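Local atomic coordinates of hepatocyte growth factor-regulated tyrosine kinase substrate (Drosophila melanogaster, PDB entry 1DVP), a protein that is essential for endosome membrane invagination and multivesicular body formation, promotes degradation of activated tyrosine kinase receptors, probably by sorting them into these bodies, and binds ubiquitin and phosphatidylinositol. Residues P21-I29 with L198-E206; L66-G74 with M149-N157. All blocks are in the same frame, centred on the assembly; numbering follows the deposited sequence.

Contact 1 of 2, residues P21-I29 with L198-E206; sequences PDWPSILLI and LPKYGIEKE
W23 lays one face of its indole over the aliphatic part of K200, whose CG stands 3.4 Å from the centroid of the six-membered ring of W23 and only 10° off the ring normal, a CH-pi contact. The lysine chain then bends at chi3 and chi4, which brings K200 CE back to W23 CZ2 at 3.5 Å. From there K200 NZ and W23 NE1 share one water, which accepts from both, at 2.8 Å from W23 NE1. P21 CB lies over the opposite face of the indole, and L64 and S68 of helix 56-72 also touch W23. The ring reaches the second segment with its CG anti to the carbonyl carbon (chi1 -73°); its five-membered part meets P199 obliquely, W23 CD1 to P199 CB at 3.6 Å. With an alanine here, the K200 methylenes would probably lose the flat surface they lie on and P199 its aromatic neighbour, opening a gap between the domains.

Helix 23-34 belongs to the helical superhelix of the VHS domain, whereas 198-206 is part of the FYVE zinc finger: the 3-10 turn 199-201, then G202 and a short strand. The contact is therefore an interdomain one. At the helix start D22 is the N-cap: its OD1 accepts from S25 N, and D22 OD2 accepts from S25 OG at 2.7 Å.

One helical turn on from W23, L27 CD1 packs 3.6 Å from G202 CA, and F173 of the second subunit also packs on L27. The end of E204 comes nearer than its base, with E204 OE2 3.5 Å from P24 CD. No direct hydrogen bond joins the two segments; a second water donates to P21 O and E204 OE2 and accepts from W23 N.

Contact 2 of 2, residues L66-G74 with M149-N157; sequences LESIVKNCG and MFTADTAPN
From CB to NZ the side chain of K71 meets F150, T151, A152 and D153 in turn. K71 CB lies 4.0 Å from F150 CE2, while K71 CA stands over one face of the phenyl ring, 22° off the normal, in a CH-pi contact. With CG anti to the backbone N, the chain runs on beside T151: K71 CG also nears A152 CA, and K71 CD comes to 3.5 Å from T151 O. A bend at chi3 then carries the end of the chain to the carboxylate of D153, where K71 NZ forms a salt bridge to D153 OD2 at 3.1 Å.

V70 meets the same phenyl at its edge, in the ring plane, with V70 CG1 3.4 Å from F150 CZ; W113 of helix 100-116 touches both residues. F150 thus sits against the VHS helices. A water donates to K71 O; its very short approach to F150 O is doubtful as a bond.

The last turn of helix 56-72 supplies the other grip, a pair of bonds between N72 and D153. N72 OD1 accepts from D153 N at 2.7 Å, nearly straight at 166°, the donor tilted moderately from the carbonyl plane. N72 ND2 donates to D153 OD1 at 2.8 Å, the acceptor lying close to the amide plane. D153 OD1 is met from above the carboxylate plane; the amide and carboxylate planes are 69° apart. F173 of the second subunit packs on both N72 and D153, so the pair lies beside the dimer interface.

Each carboxylate oxygen of D153 has its own donor, OD1 the amide and OD2 the lysine, which fixes the rotation of the group; the adjacent ammonium and the amide donor would be expected to favour the charged form of this buried aspartate.

Overall arrangement
Contact 2 is the more deeply set: four of its eight touching residues are buried and one is exposed, against two buried and three exposed of eight in contact 1, inside whose chain loop it is nested. Their centres are 13 Å apart. They hold neighbouring VHS helices, 23-34 in contact 1 and 56-72 in contact 2, and join them to the FYVE finger and to the loop 149-157, which lies between helix 125-135 and strand 178-179. They meet directly: K200 O is 3.2 Å from D153 CB. Contact 1 relies on aromatic and aliphatic packing with bridging waters, whereas contact 2 adds direct hydrogen bonds and a salt bridge. Both face the second subunit.

Contact 1 of 2, residues P21-I29 with L198-E206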
ATOM      1  N   PRO A  21      14.843  -7.748  20.081  1.00 30.53           N
ATOM      2  CA  PRO A  21      15.823  -7.011  19.278  1.00 29.62           C
ATOM      3  C   PRO A  21      15.514  -5.513  19.154  1.00 28.69           C
ATOM      4  O   PRO A  21      14.376  -5.090  19.151  1.00 28.11           O
ATOM      5  CB  PRO A  21      15.789  -7.716  17.915  1.00 29.71           C
ATOM      6  CG  PRO A  21      15.101  -9.053  18.171  1.00 30.07           C
ATOM      7  CD  PRO A  21      14.098  -8.721  19.259  1.00 30.52           C
ATOM      8  N   ASP A  22      16.573  -4.741  19.063  1.00 27.89           N
ATOM      9  CA  ASP A  22      16.509  -3.324  18.867  1.00 26.98           C
ATOM     10  C   ASP A  22      16.697  -3.121  17.337  1.00 26.56           C
ATOM     11  O   ASP A  22      17.792  -2.807  16.840  1.00 26.22           O
ATOM     12  CB  ASP A  22      17.638  -2.683  19.682  1.00 27.25           C
ATOM     13  CG  ASP A  22      17.726  -1.198  19.460  1.00 27.56           C
ATOM     14  OD1 ASP A  22      16.932  -0.683  18.628  1.00 27.83           O
ATOM     15  OD2 ASP A  22      18.599  -0.547  20.087  1.00 27.85           O
ATOM     16  N   TRP A  23      15.622  -3.355  16.598  1.00 25.66           N
ATOM     17  CA  TRP A  23      15.631  -3.230  15.140  1.00 25.05           C
ATOM     18  C   TRP A  23      16.068  -1.851  14.633  1.00 24.46           C
ATOM     19  O   TRP A  23      16.815  -1.750  13.668  1.00 24.23           O
ATOM     20  CB  TRP A  23      14.267  -3.628  14.586  1.00 25.23           C
ATOM     21  CG  TRP A  23      14.141  -5.108  14.686  1.00 26.07           C
ATOM     22  CD1 TRP A  23      13.383  -5.849  15.590  1.00 26.13           C
ATOM     23  CD2 TRP A  23      14.921  -6.049  13.963  1.00 26.13           C
ATOM     24  NE1 TRP A  23      13.673  -7.191  15.464  1.00 25.92           N
ATOM     25  CE2 TRP A  23      14.606  -7.344  14.471  1.00 25.96           C
ATOM     26  CE3 TRP A  23      15.863  -5.932  12.926  1.00 26.25           C
ATOM     27  CZ2 TRP A  23      15.202  -8.499  13.977  1.00 26.28           C
ATOM     28  CZ3 TRP A  23      16.461  -7.110  12.432  1.00 26.33           C
ATOM     29  CH2 TRP A  23      16.121  -8.361  12.967  1.00 26.37           C
ATOM     30  N   PRO A  24      15.606  -0.783  15.271  1.00 23.59           N
ATOM     31  CA  PRO A  24      16.022   0.553  14.823  1.00 23.40           C
ATOM     32  C   PRO A  24      17.555   0.704  14.787  1.00 23.16           C
ATOM     33  O   PRO A  24      18.091   1.234  13.818  1.00 23.37           O
ATOM     34  CB  PRO A  24      15.362   1.491  15.854  1.00 23.57           C
ATOM     35  CG  PRO A  24      14.059   0.748  16.160  1.00 23.39           C
ATOM     36  CD  PRO A  24      14.569  -0.701  16.316  1.00 23.37           C
ATOM     37  N   SER A  25      18.258   0.227  15.803  1.00 23.16           N
ATOM     38  CA  SER A  25      19.741   0.324  15.836  1.00 22.56           C
ATOM     39  C   SER A  25      20.354  -0.639  14.819  1.00 22.31           C
ATOM     40  O   SER A  25      21.387  -0.367  14.209  1.00 22.07           O
ATOM     41  CB  SER A  25      20.322  -0.030  17.232  1.00 22.71           C
ATOM     42  OG  SER A  25      19.896   0.886  18.246  1.00 23.28           O
ATOM     43  N   ILE A  26      19.727  -1.791  14.642  1.00 22.14           N
ATOM     44  CA  ILE A  26      20.262  -2.745  13.692  1.00 21.65           C
ATOM     45  C   ILE A  26      20.161  -2.218  12.229  1.00 21.63           C
ATOM     46  O   ILE A  26      21.094  -2.400  11.414  1.00 21.37           O
ATOM     47  CB  ILE A  26      19.549  -4.115  13.841  1.00 21.98           C
ATOM     48  CG1 ILE A  26      19.968  -4.764  15.185  1.00 21.68           C
ATOM     49  CG2 ILE A  26      19.920  -5.007  12.681  1.00 21.45           C
ATOM     50  CD1 ILE A  26      19.130  -6.044  15.601  1.00 22.47           C
ATOM     51  N   LEU A  27      19.032  -1.590  11.916  1.00 21.32           N
ATOM     52  CA  LEU A  27      18.796  -1.024  10.610  1.00 21.21           C
ATOM     53  C   LEU A  27      19.781   0.161  10.404  1.00 21.50           C
ATOM     54  O   LEU A  27      20.276   0.385   9.291  1.00 21.32           O
ATOM     55  CB  LEU A  27      17.306  -0.607  10.481  1.00 20.93           C
ATOM     56  CG  LEU A  27      16.360  -1.849  10.524  1.00 20.83           C
ATOM     57  CD1 LEU A  27      14.908  -1.435  10.367  1.00 20.53           C
ATOM     58  CD2 LEU A  27      16.782  -2.873   9.422  1.00 20.21           C
ATOM     59  N   LEU A  28      20.057   0.912  11.476  1.00 22.15           N
ATOM     60  CA  LEU A  28      21.042   2.020  11.409  1.00 22.52           C
ATOM     61  C   LEU A  28      22.448   1.433  11.073  1.00 22.10           C
ATOM     62  O   LEU A  28      23.195   2.008  10.263  1.00 22.56           O
ATOM     63  CB  LEU A  28      21.093   2.771  12.755  1.00 23.15           C
ATOM     64  CG  LEU A  28      20.079   3.889  13.016  1.00 23.69           C
ATOM     65  CD1 LEU A  28      20.240   4.438  14.450  1.00 24.32           C
ATOM     66  CD2 LEU A  28      20.343   5.085  11.976  1.00 24.17           C
ATOM     67  N   ILE A  29      22.808   0.312  11.695  1.00 21.79           N
ATOM     68  CA  ILE A  29      24.087  -0.342  11.427  1.00 21.81           C
ATOM     69  C   ILE A  29      24.162  -0.716   9.936  1.00 21.94           C
ATOM     70  O   ILE A  29      25.125  -0.378   9.272  1.00 21.93           O
ATOM     71  CB  ILE A  29      24.309  -1.595  12.357  1.00 21.76           C
ATOM     72  CG1 ILE A  29      24.660  -1.114  13.767  1.00 21.44           C
ATOM     73  CG2 ILE A  29      25.479  -2.509  11.810  1.00 21.71           C
ATOM     74  CD1 ILE A  29      24.719  -2.178  14.789  1.00 22.03           C
ATOM     75  N   LEU A 198       6.054  -4.447  12.554  1.00 26.52           N
ATOM     76  CA  LEU A 198       6.911  -5.195  11.638  1.00 26.09           C
ATOM     77  C   LEU A 198       8.224  -4.473  11.780  1.00 25.86           C
ATOM     78  O   LEU A 198       8.742  -3.807  10.855  1.00 25.63           O
ATOM     79  CB  LEU A 198       6.364  -5.115  10.230  1.00 25.92           C
ATOM     80  CG  LEU A 198       4.963  -5.757  10.112  1.00 25.59           C
ATOM     81  CD1 LEU A 198       4.366  -5.375   8.770  1.00 25.67           C
ATOM     82  CD2 LEU A 198       5.051  -7.260  10.240  1.00 25.62           C
ATOM     83  N   PRO A 199       8.804  -4.629  12.963  1.00 25.71           N
ATOM     84  CA  PRO A 199      10.068  -3.942  13.223  1.00 25.77           C
ATOM     85  C   PRO A 199      11.216  -4.259  12.249  1.00 25.80           C
ATOM     86  O   PRO A 199      12.101  -3.435  12.026  1.00 25.61           O
ATOM     87  CB  PRO A 199      10.315  -4.258  14.702  1.00 25.68           C
ATOM     88  CG  PRO A 199       9.690  -5.645  14.867  1.00 25.91           C
ATOM     89  CD  PRO A 199       8.449  -5.615  14.007  1.00 25.59           C
ATOM     90  N   LYS A 200      11.183  -5.417  11.620  1.00 26.07           N
ATOM     91  CA  LYS A 200      12.254  -5.734  10.676  1.00 26.57           C
ATOM     92  C   LYS A 200      12.190  -4.915   9.407  1.00 26.62           C
ATOM     93  O   LYS A 200      13.179  -4.819   8.660  1.00 26.73           O
ATOM     94  CB  LYS A 200      12.271  -7.213  10.331  1.00 27.33           C
ATOM     95  CG  LYS A 200      12.939  -8.031  11.381  1.00 27.77           C
ATOM     96  CD  LYS A 200      12.404  -9.459  11.370  1.00 29.01           C
ATOM     97  CE  LYS A 200      12.365 -10.100  12.803  1.00 29.33           C
ATOM     98  NZ  LYS A 200      11.095  -9.747  13.545  1.00 30.35           N
ATOM     99  N   TYR A 201      11.034  -4.341   9.151  1.00 26.26           N
ATOM    100  CA  TYR A 201      10.862  -3.470   8.008  1.00 26.55           C
ATOM    101  C   TYR A 201      10.938  -2.011   8.459  1.00 26.17           C
ATOM    102  O   TYR A 201      10.578  -1.129   7.697  1.00 25.46           O
ATOM    103  CB  TYR A 201       9.482  -3.634   7.347  1.00 27.20           C
ATOM    104  CG  TYR A 201       9.208  -4.958   6.707  1.00 28.37           C
ATOM    105  CD1 TYR A 201      10.225  -5.820   6.354  1.00 29.06           C
ATOM    106  CD2 TYR A 201       7.889  -5.321   6.416  1.00 28.95           C
ATOM    107  CE1 TYR A 201       9.935  -7.042   5.714  1.00 29.67           C
ATOM    108  CE2 TYR A 201       7.594  -6.486   5.793  1.00 29.49           C
ATOM    109  CZ  TYR A 201       8.612  -7.357   5.435  1.00 30.00           C
ATOM    110  OH  TYR A 201       8.264  -8.506   4.760  1.00 30.12           O
ATOM    111  N   GLY A 202      11.346  -1.779   9.711  1.00 26.14           N
ATOM    112  CA  GLY A 202      11.456  -0.418  10.245  1.00 26.07           C
ATOM    113  C   GLY A 202      10.110   0.103  10.691  1.00 26.28           C
ATOM    114  O   GLY A 202       9.936   1.311  10.895  1.00 26.00           O
ATOM    115  N   ILE A 203       9.133  -0.787  10.861  1.00 26.49           N
ATOM    116  CA  ILE A 203       7.823  -0.306  11.281  1.00 27.21           C
ATOM    117  C   ILE A 203       7.569  -0.725  12.733  1.00 27.53           C
ATOM    118  O   ILE A 203       7.261  -1.872  12.995  1.00 27.34           O
ATOM    119  CB  ILE A 203       6.735  -0.903  10.388  1.00 27.37           C
ATOM    120  CG1 ILE A 203       7.173  -0.795   8.918  1.00 27.28           C
ATOM    121  CG2 ILE A 203       5.391  -0.205  10.640  1.00 27.41           C
ATOM    122  CD1 ILE A 203       6.164  -1.355   7.944  1.00 26.95           C
ATOM    123  N   GLU A 204       7.682   0.201  13.674  1.00 28.18           N
ATOM    124  CA  GLU A 204       7.506  -0.144  15.087  1.00 28.79           C
ATOM    125  C   GLU A 204       6.042  -0.144  15.531  1.00 28.99           C
ATOM    126  O   GLU A 204       5.655  -0.922  16.392  1.00 29.35           O
ATOM    127  CB  GLU A 204       8.318   0.810  15.989  1.00 29.10           C
ATOM    128  CG  GLU A 204       9.802   0.720  15.812  1.00 29.65           C
ATOM    129  CD  GLU A 204      10.398  -0.529  16.437  1.00 29.77           C
ATOM    130  OE1 GLU A 204      10.146  -0.782  17.640  1.00 30.49           O
ATOM    131  OE2 GLU A 204      11.125  -1.264  15.737  1.00 30.09           O
ATOM    132  N   LYS A 205       5.235   0.723  14.951  1.00 28.99           N
ATOM    133  CA  LYS A 205       3.813   0.764  15.284  1.00 29.10           C
ATOM    134  C   LYS A 205       3.075  -0.462  14.696  1.00 28.52           C
ATOM    135  O   LYS A 205       3.527  -1.093  13.734  1.00 28.65           O
ATOM    136  CB  LYS A 205       3.226   2.039  14.712  1.00 29.68           C
ATOM    137  CG  LYS A 205       3.056   2.002  13.181  1.00 30.50           C
ATOM    138  CD  LYS A 205       2.625   3.361  12.620  1.00 31.14           C
ATOM    139  CE  LYS A 205       1.385   3.869  13.291  1.00 31.45           C
ATOM    140  NZ  LYS A 205       0.147   3.450  12.530  1.00 32.18           N
ATOM    141  N   GLU A 206       1.947  -0.811  15.294  1.00 27.94           N
ATOM    142  CA  GLU A 206       1.160  -1.939  14.827  1.00 27.22           C
ATOM    143  C   GLU A 206       0.431  -1.502  13.561  1.00 26.24           C
ATOM    144  O   GLU A 206      -0.258  -0.491  13.571  1.00 25.97           O
ATOM    145  CB  GLU A 206       0.167  -2.355  15.896  1.00 28.07           C
ATOM    146  CG  GLU A 206       0.851  -3.161  16.970  1.00 30.03           C
ATOM    147  CD  GLU A 206      -0.095  -3.709  17.998  1.00 30.79           C
ATOM    148  OE1 GLU A 206       0.381  -4.380  18.944  1.00 31.40           O
ATOM    149  OE2 GLU A 206      -1.315  -3.469  17.860  1.00 31.94           O
TER
HETATM  150  O   HOH W   1      12.637  -3.333  17.333  1.00 21.75           O
HETATM  151  O   HOH W   2      12.021  -9.363  16.272  1.00 48.76           O

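Contact 2 of 2, residues L66-G74 with M149-N157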
ATOM      1  N   LEU A  66      24.835  -9.762  12.989  1.00 25.84           N
ATOM      2  CA  LEU A  66      25.579 -10.397  11.908  1.00 26.20           C
ATOM      3  C   LEU A  66      24.660 -10.921  10.798  1.00 26.13           C
ATOM      4  O   LEU A  66      24.925 -10.727   9.628  1.00 26.73           O
ATOM      5  CB  LEU A  66      26.406 -11.554  12.485  1.00 26.15           C
ATOM      6  CG  LEU A  66      27.787 -11.844  11.857  1.00 26.76           C
ATOM      7  CD1 LEU A  66      28.129 -13.310  12.199  1.00 26.14           C
ATOM      8  CD2 LEU A  66      27.832 -11.590  10.333  1.00 26.26           C
ATOM      9  N   GLU A  67      23.578 -11.585  11.165  1.00 26.00           N
ATOM     10  CA  GLU A  67      22.634 -12.101  10.186  1.00 25.84           C
ATOM     11  C   GLU A  67      22.107 -10.957   9.302  1.00 25.63           C
ATOM     12  O   GLU A  67      21.964 -11.096   8.083  1.00 24.74           O
ATOM     13  CB  GLU A  67      21.485 -12.777  10.912  1.00 26.52           C
ATOM     14  CG  GLU A  67      20.321 -13.283  10.029  1.00 27.72           C
ATOM     15  CD  GLU A  67      19.206 -13.870  10.906  1.00 28.42           C
ATOM     16  OE1 GLU A  67      19.433 -13.944  12.148  1.00 28.87           O
ATOM     17  OE2 GLU A  67      18.127 -14.243  10.389  1.00 28.94           O
ATOM     18  N   SER A  68      21.834  -9.824   9.948  1.00 25.02           N
ATOM     19  CA  SER A  68      21.303  -8.647   9.279  1.00 24.96           C
ATOM     20  C   SER A  68      22.232  -7.969   8.305  1.00 24.90           C
ATOM     21  O   SER A  68      21.779  -7.555   7.243  1.00 24.71           O
ATOM     22  CB  SER A  68      20.829  -7.609  10.308  1.00 25.11           C
ATOM     23  OG  SER A  68      19.812  -8.159  11.092  1.00 25.32           O
ATOM     24  N   ILE A  69      23.509  -7.816   8.641  1.00 24.81           N
ATOM     25  CA  ILE A  69      24.376  -7.147   7.670  1.00 25.01           C
ATOM     26  C   ILE A  69      24.698  -8.075   6.493  1.00 25.37           C
ATOM     27  O   ILE A  69      24.888  -7.620   5.369  1.00 25.48           O
ATOM     28  CB  ILE A  69      25.693  -6.576   8.328  1.00 24.60           C
ATOM     29  CG1 ILE A  69      26.571  -7.704   8.887  1.00 24.28           C
ATOM     30  CG2 ILE A  69      25.328  -5.623   9.470  1.00 24.78           C
ATOM     31  CD1 ILE A  69      27.997  -7.217   9.281  1.00 23.81           C
ATOM     32  N   VAL A  70      24.727  -9.383   6.748  1.00 25.70           N
ATOM     33  CA  VAL A  70      25.005 -10.323   5.680  1.00 25.93           C
ATOM     34  C   VAL A  70      23.814 -10.243   4.772  1.00 26.07           C
ATOM     35  O   VAL A  70      23.924 -10.263   3.547  1.00 26.12           O
ATOM     36  CB  VAL A  70      25.146 -11.788   6.198  1.00 26.30           C
ATOM     37  CG1 VAL A  70      25.012 -12.804   5.003  1.00 26.52           C
ATOM     38  CG2 VAL A  70      26.498 -11.968   6.843  1.00 26.41           C
ATOM     39  N   LYS A  71      22.640 -10.161   5.366  1.00 25.98           N
ATOM     40  CA  LYS A  71      21.456 -10.087   4.549  1.00 26.06           C
ATOM     41  C   LYS A  71      21.198  -8.716   3.860  1.00 26.28           C
ATOM     42  O   LYS A  71      20.698  -8.672   2.717  1.00 26.08           O
ATOM     43  CB  LYS A  71      20.246 -10.466   5.380  1.00 26.17           C
ATOM     44  CG  LYS A  71      18.963 -10.355   4.637  1.00 26.28           C
ATOM     45  CD  LYS A  71      17.919 -11.193   5.288  1.00 26.84           C
ATOM     46  CE  LYS A  71      16.991 -10.315   6.106  1.00 26.98           C
ATOM     47  NZ  LYS A  71      15.944 -11.178   6.741  1.00 27.97           N
ATOM     48  N   ASN A  72      21.519  -7.622   4.549  1.00 26.07           N
ATOM     49  CA  ASN A  72      21.241  -6.288   4.019  1.00 26.27           C
ATOM     50  C   ASN A  72      22.396  -5.480   3.461  1.00 26.53           C
ATOM     51  O   ASN A  72      22.178  -4.366   2.997  1.00 26.28           O
ATOM     52  CB  ASN A  72      20.571  -5.415   5.101  1.00 25.67           C
ATOM     53  CG  ASN A  72      19.247  -5.964   5.530  1.00 25.57           C
ATOM     54  OD1 ASN A  72      18.529  -6.576   4.728  1.00 25.21           O
ATOM     55  ND2 ASN A  72      18.907  -5.762   6.783  1.00 24.98           N
ATOM     56  N   CYS A  73      23.615  -6.004   3.513  1.00 27.18           N
ATOM     57  CA  CYS A  73      24.742  -5.208   3.045  1.00 27.69           C
ATOM     58  C   CYS A  73      25.579  -5.714   1.832  1.00 28.51           C
ATOM     59  O   CYS A  73      26.605  -5.126   1.492  1.00 28.67           O
ATOM     60  CB  CYS A  73      25.632  -4.888   4.254  1.00 26.94           C
ATOM     61  SG  CYS A  73      24.677  -3.983   5.573  1.00 25.25           S
ATOM     62  N   GLY A  74      25.100  -6.777   1.190  1.00 29.35           N
ATOM     63  CA  GLY A  74      25.730  -7.335  -0.005  1.00 30.46           C
ATOM     64  C   GLY A  74      27.166  -7.864  -0.015  1.00 31.05           C
ATOM     65  O   GLY A  74      27.746  -8.238   0.995  1.00 31.23           O
ATOM     66  N   MET A 149      18.876 -18.037  -2.035  1.00 59.34           N
ATOM     67  CA  MET A 149      19.397 -16.828  -1.406  1.00 59.29           C
ATOM     68  C   MET A 149      18.318 -16.199  -0.501  1.00 59.17           C
ATOM     69  O   MET A 149      17.205 -16.742  -0.352  1.00 59.20           O
ATOM     70  CB  MET A 149      19.850 -15.835  -2.495  1.00 59.43           C
ATOM     71  CG  MET A 149      20.346 -14.462  -2.016  1.00 59.57           C
ATOM     72  SD  MET A 149      21.942 -14.474  -1.159  1.00 59.74           S
ATOM     73  CE  MET A 149      23.087 -14.801  -2.557  1.00 59.59           C
ATOM     74  N   PHE A 150      18.668 -15.076   0.122  1.00 58.82           N
ATOM     75  CA  PHE A 150      17.748 -14.357   0.982  1.00 58.52           C
ATOM     76  C   PHE A 150      17.545 -12.934   0.452  1.00 58.19           C
ATOM     77  O   PHE A 150      18.406 -12.396  -0.250  1.00 58.27           O
ATOM     78  CB  PHE A 150      18.264 -14.323   2.436  1.00 58.68           C
ATOM     79  CG  PHE A 150      19.729 -13.975   2.578  1.00 58.73           C
ATOM     80  CD1 PHE A 150      20.427 -13.334   1.553  1.00 58.75           C
ATOM     81  CD2 PHE A 150      20.400 -14.269   3.764  1.00 58.73           C
ATOM     82  CE1 PHE A 150      21.761 -12.995   1.704  1.00 58.81           C
ATOM     83  CE2 PHE A 150      21.723 -13.933   3.926  1.00 58.77           C
ATOM     84  CZ  PHE A 150      22.411 -13.294   2.893  1.00 58.87           C
ATOM     85  N   THR A 151      16.393 -12.351   0.767  1.00 57.61           N
ATOM     86  CA  THR A 151      16.061 -10.997   0.336  1.00 57.13           C
ATOM     87  C   THR A 151      16.208 -10.057   1.536  1.00 56.66           C
ATOM     88  O   THR A 151      15.822 -10.401   2.662  1.00 56.62           O
ATOM     89  CB  THR A 151      14.595 -10.895  -0.204  1.00 57.20           C
ATOM     90  OG1 THR A 151      13.662 -10.986   0.887  1.00 57.31           O
ATOM     91  CG2 THR A 151      14.308 -12.009  -1.221  1.00 57.14           C
ATOM     92  N   ALA A 152      16.774  -8.879   1.293  1.00 56.08           N
ATOM     93  CA  ALA A 152      16.975  -7.897   2.351  1.00 55.50           C
ATOM     94  C   ALA A 152      15.692  -7.600   3.131  1.00 55.11           C
ATOM     95  O   ALA A 152      14.575  -7.955   2.696  1.00 55.09           O
ATOM     96  CB  ALA A 152      17.531  -6.598   1.760  1.00 55.37           C
ATOM     97  N   ASP A 153      15.877  -6.979   4.300  1.00 54.50           N
ATOM     98  CA  ASP A 153      14.772  -6.538   5.155  1.00 53.85           C
ATOM     99  C   ASP A 153      14.116  -5.349   4.412  1.00 53.15           C
ATOM    100  O   ASP A 153      14.595  -4.224   4.478  1.00 53.21           O
ATOM    101  CB  ASP A 153      15.294  -6.023   6.516  1.00 54.04           C
ATOM    102  CG  ASP A 153      15.813  -7.133   7.431  1.00 54.21           C
ATOM    103  OD1 ASP A 153      16.786  -6.871   8.173  1.00 54.22           O
ATOM    104  OD2 ASP A 153      15.250  -8.253   7.424  1.00 54.31           O
ATOM    105  N   THR A 154      13.062  -5.593   3.659  1.00 52.30           N
ATOM    106  CA  THR A 154      12.372  -4.492   2.971  1.00 51.34           C
ATOM    107  C   THR A 154      10.958  -4.961   2.684  1.00 50.38           C
ATOM    108  O   THR A 154      10.747  -6.115   2.299  1.00 50.21           O
ATOM    109  CB  THR A 154      13.071  -4.063   1.626  1.00 51.58           C
ATOM    110  OG1 THR A 154      14.366  -3.493   1.895  1.00 51.60           O
ATOM    111  CG2 THR A 154      12.215  -3.024   0.893  1.00 51.59           C
ATOM    112  N   ALA A 155       9.999  -4.075   2.917  1.00 49.27           N
ATOM    113  CA  ALA A 155       8.581  -4.375   2.698  1.00 48.21           C
ATOM    114  C   ALA A 155       8.295  -4.777   1.247  1.00 47.36           C
ATOM    115  O   ALA A 155       8.660  -4.065   0.310  1.00 47.32           O
ATOM    116  CB  ALA A 155       7.734  -3.161   3.080  1.00 48.16           C
ATOM    117  N   PRO A 156       7.610  -5.917   1.048  1.00 46.49           N
ATOM    118  CA  PRO A 156       7.284  -6.391  -0.304  1.00 45.58           C
ATOM    119  C   PRO A 156       6.460  -5.311  -1.039  1.00 44.72           C
ATOM    120  O   PRO A 156       5.837  -4.456  -0.376  1.00 44.47           O
ATOM    121  CB  PRO A 156       6.423  -7.607  -0.025  1.00 45.90           C
ATOM    122  CG  PRO A 156       5.543  -7.064   1.093  1.00 46.12           C
ATOM    123  CD  PRO A 156       6.629  -6.440   2.020  1.00 46.37           C
ATOM    124  N   ASN A 157       6.441  -5.358  -2.377  1.00 43.56           N
ATOM    125  CA  ASN A 157       5.656  -4.406  -3.147  1.00 42.57           C
ATOM    126  C   ASN A 157       4.196  -4.779  -2.888  1.00 41.89           C
ATOM    127  O   ASN A 157       3.900  -5.875  -2.384  1.00 41.71           O
ATOM    128  CB  ASN A 157       5.945  -4.491  -4.650  1.00 42.64           C
ATOM    129  CG  ASN A 157       7.429  -4.498  -4.957  1.00 42.75           C
ATOM    130  OD1 ASN A 157       8.196  -3.728  -4.380  1.00 42.96           O
ATOM    131  ND2 ASN A 157       7.842  -5.368  -5.863  1.00 42.84           N
TER
HETATM  132  O   HOH W   3      17.937  -9.826   9.485  1.00 40.59           O
HETATM  133  O   HOH W   4      19.518 -10.354   0.770  1.00 38.56           O